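Local structure of extracellular ligand-binding receptor (Rhodopseudomonas palustris, 3SG0) at residues Leu43-Leu54 with Thr305-Met315; Val126-Lys134 with Met359-Tyr367. The protein binds benzoyl-formic acid and probably serves as the solute-binding component of a transport system for aromatic acids. One frame throughout, in Å; residues are numbered along the deposited sequence.

Contact 1. Residues Leu43-Leu54 with Thr305-Met315; sequences LGQPQSKTVAAL and TIFGVHLWDSM. With 173 (benzoyl-formic acid), chain B.
With CG of L43 anti to its carbonyl carbon (chi1 -62°) and the F307 ring swung by the same kind of turn, the leucine lies over one ring face: L43 CG stands 3.6 Å from the ring centroid, a CH-pi contact over its centre. I306 CG2, from the ring's own helix, sits toward the rim of the opposite face. Q47 keeps its chain extended beyond CG and sets its amide among F307, G308, H310 and L311, a knob in a hole. Its NE2 donates to F307 O at 3.0 Å (N-H...O 156°); the oxygen lies in the amide plane, yet the donor stands above the carbonyl plane, on the face opposite H310 N, which also bonds this oxygen. S97 holds Q47 OE1 and fixes the amide's other end. G308 lets the backbones close in, its CA 4.2 Å from that of Q47; a side chain there would run into T50 OG1, which is itself bonded to P46 O. Farther along, the L311 methyl CD2 meets Q47 O, V51 CG2 and L54 CD1, while L54 CD2 lies 4.0 Å from W312 CE3 and also touches M315 CG. A53 O meets the indole edge at W312 CZ3. The axes of segments 43-50 and 306-315 cross at -51° and come within 7.1 Å at their closest. At the pocket end, L43 CD2 lies 3.6 Å from C2D of benzoyl-formic acid, and the F307 ring turns its edge to ligand C3, 3.7 Å from CE2. This buried helix pair lends L43, F307 and H310 to the aromatic-acid pocket of a periplasmic binding protein.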
loop_
_atom_site.group_PDB
_atom_site.type_symbol
_atom_site.label_atom_id
_atom_site.label_comp_id
_atom_site.label_asym_id
_atom_site.label_seq_id
_atom_site.Cartn_x
_atom_site.Cartn_y
_atom_site.Cartn_z
ATOM N N LEU A 43 -6.623 -6.571 -1.763
ATOM C CA LEU A 43 -5.316 -6.026 -2.114
ATOM C C LEU A 43 -4.541 -7.009 -2.991
ATOM O O LEU A 43 -3.995 -6.638 -4.032
ATOM C CB LEU A 43 -4.503 -5.646 -0.866
ATOM C CG LEU A 43 -5.094 -4.553 0.035
ATOM C CD1 LEU A 43 -6.170 -5.088 0.991
ATOM C CD2 LEU A 43 -4.002 -3.849 0.828
ATOM N N GLY A 44 -4.485 -8.275 -2.587
ATOM C CA GLY A 44 -3.669 -9.239 -3.300
ATOM C C GLY A 44 -4.243 -9.777 -4.593
ATOM O O GLY A 44 -3.487 -10.132 -5.499
ATOM N N GLN A 45 -5.562 -9.864 -4.704
ATOM C CA GLN A 45 -6.143 -10.335 -5.957
ATOM C C GLN A 45 -5.827 -9.408 -7.138
ATOM O O GLN A 45 -5.444 -9.878 -8.201
ATOM C CB GLN A 45 -7.644 -10.588 -5.820
ATOM C CG GLN A 45 -7.962 -11.935 -5.240
ATOM C CD GLN A 45 -7.718 -13.062 -6.230
ATOM O OE1 GLN A 45 -7.993 -12.929 -7.428
ATOM N NE2 GLN A 45 -7.197 -14.178 -5.737
ATOM N N PRO A 46 -5.972 -8.083 -6.958
ATOM C CA PRO A 46 -5.569 -7.166 -8.031
ATOM C C PRO A 46 -4.101 -7.351 -8.420
ATOM O O PRO A 46 -3.748 -7.246 -9.597
ATOM C CB PRO A 46 -5.798 -5.790 -7.395
ATOM C CG PRO A 46 -6.972 -6.022 -6.493
ATOM C CD PRO A 46 -6.715 -7.383 -5.894
ATOM N N GLN A 47 -3.250 -7.608 -7.435
ATOM C CA GLN A 47 -1.834 -7.845 -7.691
ATOM C C GLN A 47 -1.644 -9.130 -8.497
ATOM O O GLN A 47 -0.900 -9.153 -9.470
ATOM C CB GLN A 47 -1.064 -7.836 -6.373
ATOM C CG GLN A 47 -1.080 -6.432 -5.771
ATOM C CD GLN A 47 -0.854 -6.374 -4.282
ATOM O OE1 GLN A 47 -0.612 -7.389 -3.618
ATOM N NE2 GLN A 47 -0.940 -5.170 -3.739
ATOM N N SER A 48 -2.356 -10.184 -8.127
ATOM C CA SER A 48 -2.283 -11.444 -8.857
ATOM C C SER A 48 -2.657 -11.247 -10.324
ATOM O O SER A 48 -2.037 -11.819 -11.223
ATOM C CB SER A 48 -3.218 -12.463 -8.214
ATOM O OG SER A 48 -3.096 -13.725 -8.844
ATOM N N LYS A 49 -3.678 -10.430 -10.573
ATOM C CA LYS A 49 -4.149 -10.182 -11.932
ATOM C C LYS A 49 -3.238 -9.267 -12.732
ATOM O O LYS A 49 -3.279 -9.249 -13.959
ATOM C CB LYS A 49 -5.568 -9.623 -11.912
ATOM C CG LYS A 49 -6.598 -10.619 -11.412
ATOM C CD LYS A 49 -7.991 -10.016 -11.329
ATOM C CE LYS A 49 -8.955 -10.968 -10.632
ATOM N NZ LYS A 49 -10.264 -10.309 -10.359
ATOM N N THR A 50 -2.396 -8.520 -12.030
ATOM C CA THR A 50 -1.452 -7.617 -12.675
ATOM C C THR A 50 -0.226 -8.348 -13.230
ATOM O O THR A 50 0.418 -7.863 -14.158
ATOM C CB THR A 50 -1.054 -6.489 -11.699
ATOM O OG1 THR A 50 -2.216 -5.698 -11.422
ATOM C CG2 THR A 50 0.038 -5.595 -12.257
ATOM N N VAL A 51 0.080 -9.526 -12.686
ATOM C CA VAL A 51 1.276 -10.252 -13.106
ATOM C C VAL A 51 1.335 -10.427 -14.625
ATOM O O VAL A 51 2.380 -10.209 -15.238
ATOM C CB VAL A 51 1.384 -11.621 -12.398
ATOM C CG1 VAL A 51 2.595 -12.398 -12.913
ATOM C CG2 VAL A 51 1.480 -11.430 -10.892
ATOM N N ALA A 52 0.209 -10.793 -15.233
ATOM C CA ALA A 52 0.165 -11.056 -16.669
ATOM C C ALA A 52 0.425 -9.813 -17.517
ATOM O O ALA A 52 0.681 -9.923 -18.722
ATOM C CB ALA A 52 -1.170 -11.680 -17.046
ATOM N N ALA A 53 0.341 -8.636 -16.902
ATOM C CA ALA A 53 0.548 -7.378 -17.610
ATOM C C ALA A 53 1.992 -6.898 -17.540
ATOM O O ALA A 53 2.351 -5.926 -18.189
ATOM C CB ALA A 53 -0.391 -6.300 -17.066
ATOM N N LEU A 54 2.820 -7.576 -16.749
ATOM C CA LEU A 54 4.192 -7.130 -16.519
ATOM C C LEU A 54 5.089 -7.458 -17.706
ATOM O O LEU A 54 4.827 -8.406 -18.435
ATOM C CB LEU A 54 4.742 -7.758 -15.240
ATOM C CG LEU A 54 3.989 -7.398 -13.961
ATOM C CD1 LEU A 54 4.572 -8.164 -12.790
ATOM C CD2 LEU A 54 4.025 -5.901 -13.706
ATOM N N THR A 305 -8.062 -2.178 -9.905
ATOM C CA THR A 305 -8.107 -1.317 -8.733
ATOM C C THR A 305 -6.680 -0.935 -8.336
ATOM O O THR A 305 -5.694 -1.501 -8.831
ATOM C CB THR A 305 -8.831 -1.979 -7.560
ATOM O OG1 THR A 305 -8.051 -3.091 -7.101
ATOM C CG2 THR A 305 -10.219 -2.457 -7.985
ATOM N N ILE A 306 -6.573 0.030 -7.435
ATOM C CA ILE A 306 -5.286 0.614 -7.109
ATOM C C ILE A 306 -4.267 -0.417 -6.629
ATOM O O ILE A 306 -3.068 -0.271 -6.862
ATOM C CB ILE A 306 -5.427 1.724 -6.044
ATOM C CG1 ILE A 306 -4.128 2.515 -5.919
ATOM C CG2 ILE A 306 -5.862 1.147 -4.704
ATOM C CD1 ILE A 306 -4.244 3.726 -5.008
ATOM N N PHE A 307 -4.713 -1.468 -5.948
ATOM C CA PHE A 307 -3.745 -2.369 -5.339
ATOM C C PHE A 307 -2.852 -3.063 -6.353
ATOM O O PHE A 307 -1.702 -3.363 -6.052
ATOM C CB PHE A 307 -4.419 -3.292 -4.325
ATOM C CG PHE A 307 -4.997 -2.519 -3.194
ATOM C CD1 PHE A 307 -6.355 -2.233 -3.131
ATOM C CD2 PHE A 307 -4.155 -1.954 -2.252
ATOM C CE1 PHE A 307 -6.858 -1.435 -2.110
ATOM C CE2 PHE A 307 -4.658 -1.155 -1.237
ATOM C CZ PHE A 307 -6.005 -0.892 -1.169
ATOM N N GLY A 308 -3.351 -3.272 -7.568
ATOM C CA GLY A 308 -2.516 -3.822 -8.619
ATOM C C GLY A 308 -1.364 -2.894 -8.983
ATOM O O GLY A 308 -0.284 -3.334 -9.398
ATOM N N VAL A 309 -1.589 -1.592 -8.832
ATOM C CA VAL A 309 -0.568 -0.619 -9.198
ATOM C C VAL A 309 0.621 -0.666 -8.246
ATOM O O VAL A 309 1.703 -0.205 -8.592
ATOM C CB VAL A 309 -1.148 0.813 -9.362
ATOM C CG1 VAL A 309 -0.947 1.656 -8.101
ATOM C CG2 VAL A 309 -0.505 1.493 -10.563
ATOM N N HIS A 310 0.446 -1.239 -7.063
ATOM C CA HIS A 310 1.579 -1.377 -6.149
ATOM C C HIS A 310 2.566 -2.396 -6.695
ATOM O O HIS A 310 3.779 -2.259 -6.498
ATOM C CB HIS A 310 1.076 -1.682 -4.738
ATOM C CG HIS A 310 0.197 -0.589 -4.242
ATOM N ND1 HIS A 310 -0.822 -0.723 -3.319
ATOM C CD2 HIS A 310 0.190 0.702 -4.635
ATOM C CE1 HIS A 310 -1.408 0.456 -3.160
ATOM N NE2 HIS A 310 -0.806 1.333 -3.942
ATOM N N LEU A 311 2.066 -3.397 -7.412
ATOM C CA LEU A 311 2.947 -4.316 -8.126
ATOM C C LEU A 311 3.541 -3.611 -9.350
ATOM O O LEU A 311 4.750 -3.652 -9.588
ATOM C CB LEU A 311 2.192 -5.582 -8.531
ATOM C CG LEU A 311 2.981 -6.582 -9.377
ATOM C CD1 LEU A 311 4.318 -6.945 -8.746
ATOM C CD2 LEU A 311 2.136 -7.821 -9.620
ATOM N N TRP A 312 2.687 -2.942 -10.118
ATOM C CA TRP A 312 3.131 -2.252 -11.323
ATOM C C TRP A 312 4.261 -1.251 -11.036
ATOM O O TRP A 312 5.308 -1.280 -11.692
ATOM C CB TRP A 312 1.946 -1.544 -11.975
ATOM C CG TRP A 312 2.276 -0.860 -13.262
ATOM C CD1 TRP A 312 2.615 0.444 -13.426
ATOM C CD2 TRP A 312 2.301 -1.451 -14.565
ATOM N NE1 TRP A 312 2.850 0.711 -14.753
ATOM C CE2 TRP A 312 2.657 -0.437 -15.476
ATOM C CE3 TRP A 312 2.040 -2.735 -15.053
ATOM C CZ2 TRP A 312 2.775 -0.668 -16.847
ATOM C CZ3 TRP A 312 2.155 -2.959 -16.417
ATOM C CH2 TRP A 312 2.519 -1.932 -17.294
ATOM N N ASP A 313 4.040 -0.356 -10.075
ATOM C CA ASP A 313 5.030 0.669 -9.750
ATOM C C ASP A 313 6.322 0.025 -9.223
ATOM O O ASP A 313 7.417 0.525 -9.478
ATOM C CB ASP A 313 4.504 1.642 -8.685
ATOM C CG ASP A 313 3.558 2.723 -9.223
ATOM O OD1 ASP A 313 3.397 2.892 -10.462
ATOM O OD2 ASP A 313 2.990 3.431 -8.346
ATOM N N SER A 314 6.204 -1.058 -8.453
ATOM C CA SER A 314 7.407 -1.760 -8.002
ATOM C C SER A 314 8.223 -2.219 -9.203
ATOM O O SER A 314 9.452 -2.100 -9.222
ATOM C CB SER A 314 7.052 -2.970 -7.135
ATOM O OG SER A 314 6.452 -2.586 -5.910
HETATM N N MSE A 315 7.537 -2.778 -10.197
HETATM C CA MSE A 315 8.218 -3.215 -11.410
HETATM C C MSE A 315 8.748 -2.064 -12.246
HETATM O O MSE A 315 9.723 -2.245 -12.970
HETATM C CB MSE A 315 7.336 -4.151 -12.236
HETATM C CG MSE A 315 7.361 -5.576 -11.699
HETATM SE SE MSE A 315 9.166 -6.393 -11.584
HETATM C CE MSE A 315 9.768 -6.148 -13.409
HETATM O O1B 173 B . -0.046 -2.393 4.830
HETATM C C1 173 B . -1.089 -2.950 5.046
HETATM O O1A 173 B . -1.255 -3.896 6.051
HETATM C C2 173 B . -2.354 -2.479 4.382
HETATM O O2 173 B . -3.420 -2.840 4.784
HETATM C C1G 173 B . -2.209 -1.602 3.178
HETATM C C2D 173 B . -1.190 -1.977 2.106
HETATM C C2E 173 B . -1.010 -1.089 0.893
HETATM C C3 173 B . -1.847 0.184 0.772
HETATM C C1E 173 B . -2.864 0.539 1.872
HETATM C C1D 173 B . -3.061 -0.351 3.082
#

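Contact 2. Residues Val126-Lys134 with Met359-Tyr367; sequences VAPMDERRK and MTPDNHNGY
M129, present as selenomethionine, drops its terminal methyl onto one face of the H364 imidazole, and this is the tight part of the contact: CE lies 3.6 Å from the ring centroid, 15° off the normal, with SE farther out over the same face. The chain starts with CG anti to the backbone N (chi1 -177°), then bends at chi2 and chi3, which folds CE back over the ring and also against P361 O and D362 O. The ring's edge faces K134 O, 3.1 Å from H364 CE1. Its nitrogens are held from outside the two loops, ND1 by V136 O and NE2 by E345. V126 CG2 adds an apolar touch on N365 CB, 4.0 Å away. Were H364 an alanine, the M129 methyl would probably lose its aromatic floor, and V136 O and E345 the nitrogens they bond. Between the backbones, one water accepts from H364 N and donates to V126 O and D362 O; another accepts from M129 N and donates to D362 O. Toward solvent the contact is looser and largely polar. K134 NZ gives a 2.8 Å hydrogen bond to P361 O from above the carbonyl plane, and a water joins this ammonium to D362 OD1, 4.8 Å from NZ. Within 126-134, D130 OD1 accepts from R132 N, an Asx turn, and from R133 N, an Asx motif. The loops lie beside strand 136-138, where V126 touches V136 and Y137 stacks on H364; R132 and R133 lean on helix 99-111, and N365 reaches I145 of helix 143-156.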
loop_
_atom_site.group_PDB
_atom_site.type_symbol
_atom_site.label_atom_id
_atom_site.label_comp_id
_atom_site.label_asym_id
_atom_site.label_seq_id
_atom_site.Cartn_x
_atom_site.Cartn_y
_atom_site.Cartn_z
ATOM N N VAL A 126 10.311 0.176 6.072
ATOM C CA VAL A 126 11.577 0.692 5.537
ATOM C C VAL A 126 12.236 1.783 6.369
ATOM O O VAL A 126 13.347 2.207 6.038
ATOM C CB VAL A 126 11.445 1.238 4.089
ATOM C CG1 VAL A 126 11.101 0.121 3.129
ATOM C CG2 VAL A 126 10.444 2.397 4.010
ATOM N N ALA A 127 11.574 2.254 7.420
ATOM C CA ALA A 127 12.056 3.415 8.170
ATOM C C ALA A 127 11.975 3.150 9.662
ATOM O O ALA A 127 11.058 2.475 10.123
ATOM C CB ALA A 127 11.221 4.641 7.832
ATOM N N PRO A 128 12.945 3.660 10.432
ATOM C CA PRO A 128 14.179 4.283 9.944
ATOM C C PRO A 128 15.058 3.254 9.243
ATOM O O PRO A 128 14.908 2.048 9.456
ATOM C CB PRO A 128 14.856 4.754 11.232
ATOM C CG PRO A 128 14.357 3.802 12.266
ATOM C CD PRO A 128 12.930 3.550 11.902
HETATM N N MSE A 129 15.979 3.723 8.425
HETATM C CA MSE A 129 16.900 2.835 7.743
HETATM C C MSE A 129 17.713 2.015 8.743
HETATM O O MSE A 129 18.030 2.466 9.850
HETATM C CB MSE A 129 17.817 3.669 6.853
HETATM C CG MSE A 129 18.810 2.880 6.011
HETATM SE SE MSE A 129 18.010 1.472 4.916
HETATM C CE MSE A 129 16.641 2.544 4.058
ATOM N N ASP A 130 18.035 0.789 8.352
ATOM C CA ASP A 130 18.994 -0.013 9.094
ATOM C C ASP A 130 19.679 -0.942 8.100
ATOM O O ASP A 130 19.458 -0.833 6.888
ATOM C CB ASP A 130 18.350 -0.745 10.284
ATOM C CG ASP A 130 17.286 -1.737 9.872
ATOM O OD1 ASP A 130 17.451 -2.405 8.823
ATOM O OD2 ASP A 130 16.277 -1.862 10.600
ATOM N N GLU A 131 20.520 -1.838 8.608
ATOM C CA GLU A 131 21.348 -2.666 7.750
ATOM C C GLU A 131 20.555 -3.727 6.978
ATOM O O GLU A 131 21.064 -4.309 6.017
ATOM C CB GLU A 131 22.477 -3.292 8.577
ATOM C CG GLU A 131 22.118 -4.539 9.369
ATOM C CD GLU A 131 21.322 -4.300 10.633
ATOM O OE1 GLU A 131 20.989 -3.146 10.992
ATOM O OE2 GLU A 131 21.031 -5.314 11.296
ATOM N N ARG A 132 19.323 -3.986 7.398
ATOM C CA ARG A 132 18.459 -4.958 6.729
ATOM C C ARG A 132 17.539 -4.275 5.726
ATOM O O ARG A 132 17.342 -4.751 4.606
ATOM C CB ARG A 132 17.638 -5.730 7.761
ATOM C CG ARG A 132 18.473 -6.718 8.564
ATOM C CD ARG A 132 17.761 -7.153 9.831
ATOM N NE ARG A 132 17.587 -6.034 10.753
ATOM C CZ ARG A 132 16.481 -5.801 11.449
ATOM N NH1 ARG A 132 15.440 -6.612 11.338
ATOM N NH2 ARG A 132 16.418 -4.757 12.261
ATOM N N ARG A 133 16.965 -3.149 6.143
ATOM C CA ARG A 133 16.091 -2.362 5.293
ATOM C C ARG A 133 16.843 -1.763 4.106
ATOM O O ARG A 133 16.220 -1.282 3.158
ATOM C CB ARG A 133 15.343 -1.320 6.130
ATOM C CG ARG A 133 14.288 -1.959 7.019
ATOM C CD ARG A 133 13.893 -1.074 8.198
ATOM N NE ARG A 133 12.713 -1.602 8.879
ATOM C CZ ARG A 133 12.704 -2.627 9.724
ATOM N NH1 ARG A 133 13.838 -3.235 10.068
ATOM N NH2 ARG A 133 11.551 -3.041 10.234
ATOM N N LYS A 134 18.180 -1.836 4.116
ATOM C CA LYS A 134 18.960 -1.504 2.927
ATOM C C LYS A 134 18.518 -2.315 1.722
ATOM O O LYS A 134 18.732 -1.902 0.585
ATOM C CB LYS A 134 20.449 -1.774 3.136
ATOM C CG LYS A 134 21.221 -0.647 3.748
ATOM C CD LYS A 134 21.276 0.587 2.870
ATOM C CE LYS A 134 21.877 1.687 3.694
ATOM N NZ LYS A 134 21.832 2.956 2.953
HETATM N N MSE A 359 14.357 8.351 -4.263
HETATM C CA MSE A 359 15.032 7.443 -3.335
HETATM C C MSE A 359 16.341 8.040 -2.861
HETATM O O MSE A 359 16.983 8.804 -3.589
HETATM C CB MSE A 359 15.328 6.114 -4.021
HETATM C CG MSE A 359 14.099 5.360 -4.465
HETATM SE SE MSE A 359 13.010 4.852 -2.924
HETATM C CE MSE A 359 11.825 3.634 -3.820
ATOM N N THR A 360 16.752 7.678 -1.651
ATOM C CA THR A 360 18.077 8.030 -1.150
ATOM C C THR A 360 18.573 6.837 -0.337
ATOM O O THR A 360 17.806 5.916 -0.047
ATOM C CB THR A 360 18.046 9.242 -0.212
ATOM O OG1 THR A 360 17.420 8.860 1.014
ATOM C CG2 THR A 360 17.309 10.429 -0.839
ATOM N N PRO A 361 19.847 6.849 0.074
ATOM C CA PRO A 361 20.316 5.720 0.890
ATOM C C PRO A 361 19.529 5.550 2.193
ATOM O O PRO A 361 19.417 4.424 2.696
ATOM C CB PRO A 361 21.786 6.079 1.150
ATOM C CG PRO A 361 22.172 6.866 -0.065
ATOM C CD PRO A 361 20.958 7.712 -0.361
ATOM N N ASP A 362 18.978 6.628 2.738
ATOM C CA ASP A 362 18.238 6.537 3.988
ATOM C C ASP A 362 16.723 6.456 3.818
ATOM O O ASP A 362 16.011 6.030 4.735
ATOM C CB ASP A 362 18.619 7.685 4.918
ATOM C CG ASP A 362 20.032 7.547 5.437
ATOM O OD1 ASP A 362 20.372 6.441 5.912
ATOM O OD2 ASP A 362 20.805 8.522 5.337
ATOM N N ASN A 363 16.239 6.836 2.643
ATOM C CA ASN A 363 14.812 6.829 2.358
ATOM C C ASN A 363 14.499 5.899 1.195
ATOM O O ASN A 363 14.673 6.257 0.031
ATOM C CB ASN A 363 14.305 8.241 2.071
ATOM C CG ASN A 363 12.801 8.289 1.975
ATOM O OD1 ASN A 363 12.141 7.247 1.926
ATOM N ND2 ASN A 363 12.241 9.495 1.923
ATOM N N HIS A 364 14.054 4.691 1.531
ATOM C CA HIS A 364 13.715 3.689 0.530
ATOM C C HIS A 364 12.213 3.662 0.222
ATOM O O HIS A 364 11.710 2.714 -0.386
ATOM C CB HIS A 364 14.210 2.319 0.967
ATOM C CG HIS A 364 15.668 2.096 0.723
ATOM N ND1 HIS A 364 16.221 0.834 0.734
ATOM C CD2 HIS A 364 16.683 2.950 0.440
ATOM C CE1 HIS A 364 17.513 0.918 0.462
ATOM N NE2 HIS A 364 17.821 2.191 0.287
ATOM N N ASN A 365 11.522 4.719 0.643
ATOM C CA ASN A 365 10.118 4.955 0.297
ATOM C C ASN A 365 10.052 6.001 -0.820
ATOM O O ASN A 365 9.588 5.713 -1.927
ATOM C CB ASN A 365 9.370 5.413 1.551
ATOM C CG ASN A 365 7.871 5.572 1.348
ATOM O OD1 ASN A 365 7.275 6.523 1.869
ATOM N ND2 ASN A 365 7.245 4.631 0.648
ATOM N N GLY A 366 10.536 7.206 -0.526
ATOM C CA GLY A 366 10.792 8.179 -1.571
ATOM C C GLY A 366 9.849 9.365 -1.647
ATOM O O GLY A 366 9.969 10.165 -2.579
ATOM N N TYR A 367 8.940 9.504 -0.691
ATOM C CA TYR A 367 7.878 10.506 -0.787
ATOM C C TYR A 367 7.905 11.500 0.352
ATOM O O TYR A 367 8.449 11.235 1.422
ATOM C CB TYR A 367 6.503 9.828 -0.780
ATOM C CG TYR A 367 6.365 8.737 -1.798
ATOM C CD1 TYR A 367 6.119 9.032 -3.134
ATOM C CD2 TYR A 367 6.511 7.408 -1.431
ATOM C CE1 TYR A 367 6.003 8.033 -4.070
ATOM C CE2 TYR A 367 6.389 6.400 -2.352
ATOM C CZ TYR A 367 6.140 6.716 -3.671
ATOM O OH TYR A 367 6.035 5.721 -4.607
HETATM O O HOH W 1 13.620 4.401 4.432
HETATM O O HOH W 2 15.751 6.467 7.556
HETATM O O HOH W 3 22.771 4.969 4.598
#

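The two contacts alternate along the chain, in the order 43-54, 126-134, 305-315, 359-367, so each joins an early segment to one more than 220 residues later. Their centres are about 23 Å apart; the nearest atoms come within about 5 Å without touching. Both gather round the mixed sheet containing strand 28-34: contact 1 packs its helices near strands 28-34 and 61-69, while contact 2 lies by strand 136-138, an outermost strand of that sheet. Contact 1 reaches the bound acid directly, whereas in contact 2 the N365 side chain stays about 10 Å from it. Together they tie late parts of the chain back onto this sheet, consistent with the interwoven two-lobed fold of periplasmic binding proteins.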